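Local coordinates for uridylate kinase (Archaeoglobus fulgidus, PDB 2IJ9), which probably catalyses the reversible transfer of a phosphate from ATP to UMP, giving UDP for the de novo synthesis of CTP, at residues B[112-124]-B[178-190]. The protein carries 1 engineered substitution. Numbering follows the deposited sequence.
Sequences PGHTTDATAALLA and VVIDLLAAKIIER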
loop_
_atom_site.group_PDB
_atom_site.type_symbol
_atom_site.label_atom_id
_atom_site.label_comp_id
_atom_site.label_asym_id
_atom_site.label_seq_id
_atom_site.Cartn_x
_atom_site.Cartn_y
_atom_site.Cartn_z
ATOM N N PRO B 112 18.216 18.430 -0.257
ATOM C CA PRO B 112 17.166 18.422 0.756
ATOM C C PRO B 112 16.447 19.771 0.887
ATOM O O PRO B 112 16.747 20.552 1.788
ATOM C CB PRO B 112 17.936 18.088 2.036
ATOM C CG PRO B 112 19.144 17.351 1.566
ATOM C CD PRO B 112 19.523 18.057 0.308
ATOM N N GLY B 113 15.499 20.033 -0.008
ATOM C CA GLY B 113 14.724 21.271 0.019
ATOM C C GLY B 113 13.434 21.132 -0.767
ATOM O O GLY B 113 12.735 20.122 -0.651
ATOM N N HIS B 114 13.120 22.150 -1.570
ATOM C CA HIS B 114 11.960 22.111 -2.469
ATOM C C HIS B 114 12.148 21.015 -3.520
ATOM O O HIS B 114 13.279 20.641 -3.841
ATOM C CB HIS B 114 11.691 23.483 -3.106
ATOM C CG HIS B 114 11.151 24.498 -2.144
ATOM N ND1 HIS B 114 11.958 25.223 -1.293
ATOM C CD2 HIS B 114 9.883 24.903 -1.893
ATOM C CE1 HIS B 114 11.212 26.033 -0.562
ATOM N NE2 HIS B 114 9.949 25.857 -0.906
ATOM N N THR B 115 11.038 20.504 -4.045
ATOM C CA THR B 115 11.064 19.178 -4.629
ATOM C C THR B 115 10.415 18.989 -5.988
ATOM O O THR B 115 9.525 19.738 -6.391
ATOM C CB THR B 115 10.460 18.133 -3.650
ATOM O OG1 THR B 115 9.422 18.742 -2.867
ATOM C CG2 THR B 115 11.534 17.574 -2.711
ATOM N N THR B 116 10.923 17.952 -6.656
ATOM C CA THR B 116 10.433 17.310 -7.899
ATOM C C THR B 116 10.178 18.183 -9.110
ATOM O O THR B 116 10.864 18.034 -10.116
ATOM C CB THR B 116 9.267 16.359 -7.666
ATOM O OG1 THR B 116 9.384 15.767 -6.364
ATOM C CG2 THR B 116 9.297 15.265 -8.735
ATOM N N ASP B 117 9.184 19.063 -9.023
ATOM C CA ASP B 117 8.968 20.076 -10.049
ATOM C C ASP B 117 10.194 20.967 -10.137
ATOM O O ASP B 117 10.782 21.125 -11.214
ATOM C CB ASP B 117 7.743 20.927 -9.718
ATOM C CG ASP B 117 6.456 20.144 -9.798
ATOM O OD1 ASP B 117 6.492 18.995 -10.293
ATOM O OD2 ASP B 117 5.410 20.676 -9.371
ATOM N N ALA B 118 10.579 21.530 -8.992
ATOM C CA ALA B 118 11.724 22.435 -8.915
ATOM C C ALA B 118 12.982 21.676 -9.286
ATOM O O ALA B 118 13.720 22.096 -10.173
ATOM C CB ALA B 118 11.838 23.040 -7.531
ATOM N N THR B 119 13.188 20.532 -8.639
ATOM C CA THR B 119 14.320 19.672 -8.942
ATOM C C THR B 119 14.469 19.417 -10.438
ATOM O O THR B 119 15.551 19.591 -10.989
ATOM C CB THR B 119 14.188 18.354 -8.212
ATOM O OG1 THR B 119 14.355 18.588 -6.806
ATOM C CG2 THR B 119 15.228 17.343 -8.715
ATOM N N ALA B 120 13.376 19.045 -11.094
ATOM C CA ALA B 120 13.429 18.736 -12.512
ATOM C C ALA B 120 13.594 19.983 -13.360
ATOM O O ALA B 120 14.184 19.916 -14.437
ATOM C CB ALA B 120 12.201 17.955 -12.945
ATOM N N ALA B 121 13.071 21.114 -12.885
ATOM C CA ALA B 121 13.263 22.396 -13.580
ATOM C C ALA B 121 14.740 22.759 -13.565
ATOM O O ALA B 121 15.323 23.019 -14.620
ATOM C CB ALA B 121 12.420 23.510 -12.955
ATOM N N LEU B 122 15.338 22.746 -12.369
ATOM C CA LEU B 122 16.786 22.873 -12.204
ATOM C C LEU B 122 17.591 21.959 -13.149
ATOM O O LEU B 122 18.485 22.429 -13.845
ATOM C CB LEU B 122 17.159 22.612 -10.750
ATOM C CG LEU B 122 16.578 23.634 -9.765
ATOM C CD1 LEU B 122 16.380 23.017 -8.389
ATOM C CD2 LEU B 122 17.437 24.877 -9.676
ATOM N N LEU B 123 17.251 20.670 -13.182
ATOM C CA LEU B 123 17.907 19.701 -14.063
ATOM C C LEU B 123 17.812 20.058 -15.533
ATOM O O LEU B 123 18.793 19.951 -16.264
ATOM C CB LEU B 123 17.356 18.293 -13.841
ATOM C CG LEU B 123 18.053 17.204 -14.662
ATOM C CD1 LEU B 123 19.539 17.190 -14.366
ATOM C CD2 LEU B 123 17.443 15.819 -14.419
ATOM N N ALA B 124 16.629 20.476 -15.956
ATOM C CA ALA B 124 16.410 20.919 -17.324
ATOM C C ALA B 124 17.381 22.032 -17.716
ATOM O O ALA B 124 18.057 21.964 -18.748
ATOM C CB ALA B 124 14.965 21.389 -17.491
ATOM N N VAL B 178 -1.702 23.561 -6.481
ATOM C CA VAL B 178 -0.683 23.008 -5.584
ATOM C C VAL B 178 0.489 22.444 -6.395
ATOM O O VAL B 178 1.591 22.259 -5.874
ATOM C CB VAL B 178 -1.253 21.944 -4.588
ATOM C CG1 VAL B 178 -1.756 22.616 -3.307
ATOM C CG2 VAL B 178 -2.340 21.072 -5.244
ATOM N N VAL B 179 0.238 22.185 -7.677
ATOM C CA VAL B 179 1.306 21.873 -8.616
ATOM C C VAL B 179 1.285 23.046 -9.579
ATOM O O VAL B 179 0.372 23.844 -9.493
ATOM C CB VAL B 179 0.987 20.574 -9.395
ATOM C CG1 VAL B 179 1.647 19.383 -8.730
ATOM C CG2 VAL B 179 -0.533 20.342 -9.506
ATOM N N ILE B 180 2.266 23.297 -10.437
ATOM C CA ILE B 180 3.696 23.396 -10.275
ATOM C C ILE B 180 4.117 24.327 -9.115
ATOM O O ILE B 180 3.342 25.169 -8.659
ATOM C CB ILE B 180 4.181 24.045 -11.605
ATOM C CG1 ILE B 180 5.541 23.517 -12.069
ATOM C CG2 ILE B 180 4.091 25.591 -11.553
ATOM C CD1 ILE B 180 5.685 23.471 -13.600
ATOM N N ASP B 181 5.360 24.166 -8.657
ATOM C CA ASP B 181 5.936 24.964 -7.567
ATOM C C ASP B 181 6.276 26.370 -8.063
ATOM O O ASP B 181 6.500 26.571 -9.256
ATOM C CB ASP B 181 7.190 24.252 -7.018
ATOM C CG ASP B 181 7.776 24.922 -5.773
ATOM O OD1 ASP B 181 7.029 25.597 -5.025
ATOM O OD2 ASP B 181 8.996 24.755 -5.538
ATOM N N LEU B 182 6.295 27.337 -7.146
ATOM C CA LEU B 182 6.664 28.719 -7.456
ATOM C C LEU B 182 8.102 28.809 -7.962
ATOM O O LEU B 182 8.361 29.438 -8.996
ATOM C CB LEU B 182 6.478 29.610 -6.217
ATOM C CG LEU B 182 7.120 31.005 -6.165
ATOM C CD1 LEU B 182 6.462 31.980 -7.151
ATOM C CD2 LEU B 182 7.078 31.553 -4.743
ATOM N N LEU B 183 9.022 28.176 -7.230
ATOM C CA LEU B 183 10.444 28.185 -7.585
ATOM C C LEU B 183 10.672 27.440 -8.890
ATOM O O LEU B 183 11.537 27.816 -9.665
ATOM C CB LEU B 183 11.311 27.597 -6.466
ATOM C CG LEU B 183 11.115 28.169 -5.053
ATOM C CD1 LEU B 183 11.984 27.441 -4.032
ATOM C CD2 LEU B 183 11.369 29.678 -5.006
ATOM N N ALA B 184 9.874 26.399 -9.125
ATOM C CA ALA B 184 9.878 25.684 -10.401
ATOM C C ALA B 184 9.561 26.635 -11.557
ATOM O O ALA B 184 10.299 26.688 -12.546
ATOM C CB ALA B 184 8.879 24.531 -10.376
ATOM N N ALA B 185 8.475 27.394 -11.400
ATOM C CA ALA B 185 8.022 28.388 -12.384
ATOM C C ALA B 185 9.051 29.488 -12.621
ATOM O O ALA B 185 9.385 29.790 -13.767
ATOM C CB ALA B 185 6.692 28.996 -11.945
ATOM N N LYS B 186 9.538 30.083 -11.530
ATOM C CA LYS B 186 10.640 31.045 -11.583
ATOM C C LYS B 186 11.819 30.467 -12.362
ATOM O O LYS B 186 12.335 31.116 -13.277
ATOM C CB LYS B 186 11.084 31.433 -10.170
ATOM C CG LYS B 186 10.127 32.376 -9.454
ATOM C CD LYS B 186 10.171 32.204 -7.938
ATOM C CE LYS B 186 11.458 32.744 -7.318
ATOM N NZ LYS B 186 11.635 34.209 -7.518
ATOM N N ILE B 187 12.218 29.242 -12.005
ATOM C CA ILE B 187 13.275 28.526 -12.711
ATOM C C ILE B 187 12.923 28.326 -14.188
ATOM O O ILE B 187 13.773 28.542 -15.056
ATOM C CB ILE B 187 13.639 27.189 -12.028
ATOM C CG1 ILE B 187 14.222 27.456 -10.636
ATOM C CG2 ILE B 187 14.676 26.418 -12.858
ATOM C CD1 ILE B 187 14.102 26.286 -9.651
ATOM N N ILE B 188 11.674 27.966 -14.480
ATOM C CA ILE B 188 11.246 27.825 -15.878
ATOM C C ILE B 188 11.362 29.141 -16.655
ATOM O O ILE B 188 11.725 29.141 -17.848
ATOM C CB ILE B 188 9.808 27.321 -16.008
ATOM C CG1 ILE B 188 9.637 26.008 -15.262
ATOM C CG2 ILE B 188 9.460 27.126 -17.476
ATOM C CD1 ILE B 188 8.199 25.638 -15.007
ATOM N N GLU B 189 11.057 30.248 -15.975
ATOM C CA GLU B 189 11.141 31.577 -16.582
ATOM C C GLU B 189 12.576 31.938 -16.928
ATOM O O GLU B 189 12.850 32.376 -18.047
ATOM C CB GLU B 189 10.525 32.659 -15.687
ATOM C CG GLU B 189 10.401 34.008 -16.388
ATOM C CD GLU B 189 10.034 35.144 -15.456
ATOM O OE1 GLU B 189 9.656 34.878 -14.299
ATOM O OE2 GLU B 189 10.120 36.314 -15.883
ATOM N N ARG B 190 13.482 31.741 -15.969
ATOM C CA ARG B 190 14.915 31.960 -16.184
ATOM C C ARG B 190 15.452 31.105 -17.320
ATOM O O ARG B 190 16.153 31.603 -18.193
ATOM C CB ARG B 190 15.708 31.679 -14.908
ATOM C CG ARG B 190 15.717 32.834 -13.931
ATOM C CD ARG B 190 16.793 32.662 -12.862
ATOM N NE ARG B 190 16.233 32.332 -11.553
ATOM C CZ ARG B 190 16.816 32.623 -10.392
ATOM N NH1 ARG B 190 17.986 33.253 -10.365
ATOM N NH2 ARG B 190 16.226 32.289 -9.252
#
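Ile187 CG1 and Leu122 CG both lie anti to the carbonyl carbon of their own residue (chi1 -64° in each), and the two side chains slant across one another where the helices face. The end of the isoleucine does the touching, its CD1 3.6 Å from Leu122 CD2 and equally near the branch carbon CG. The other branch, Ile187 CG2, lies anti to the backbone N and meets Ala121 CB at 3.7 Å. An alanine in place of Ile187 would probably open a gap beside Ala121 and leave the isobutyl end of Leu122 without its partner across the interface. One turn earlier the small residues Ala118 and Ala184 let the backbones come close, with their CA atoms 4.0 Å apart and Ala184 CB against Ala118 N. Helices 117-124 and 182-190 run side by side, their axes 8.0 Å apart at 16°, as two neighbouring helices of the alpha/beta amino acid kinase fold; Ala120 and Ala121 also rest on Phe132 of strand 131-136. No hydrogen bond joins the two segments. At the N-terminal end of the pair, Leu183 CD1, from the first turn of helix 182-190, lies over one face of the His114 imidazole, which precedes helix 117-124, in a CH-pi contact 3.6 Å from the ring centroid. Asp181 OD2 approaches the same ring obliquely, 3.8 Å from His114 CD2, while its OD1 takes a weak bond from Leu182 N. His114 belongs to the predicted UMP-binding loop, which here packs against the start of helix 182-190. The carboxylate of Asp117 lies against the backbone just ahead of that helix, OD2 3.3 Å from Ile180 CA.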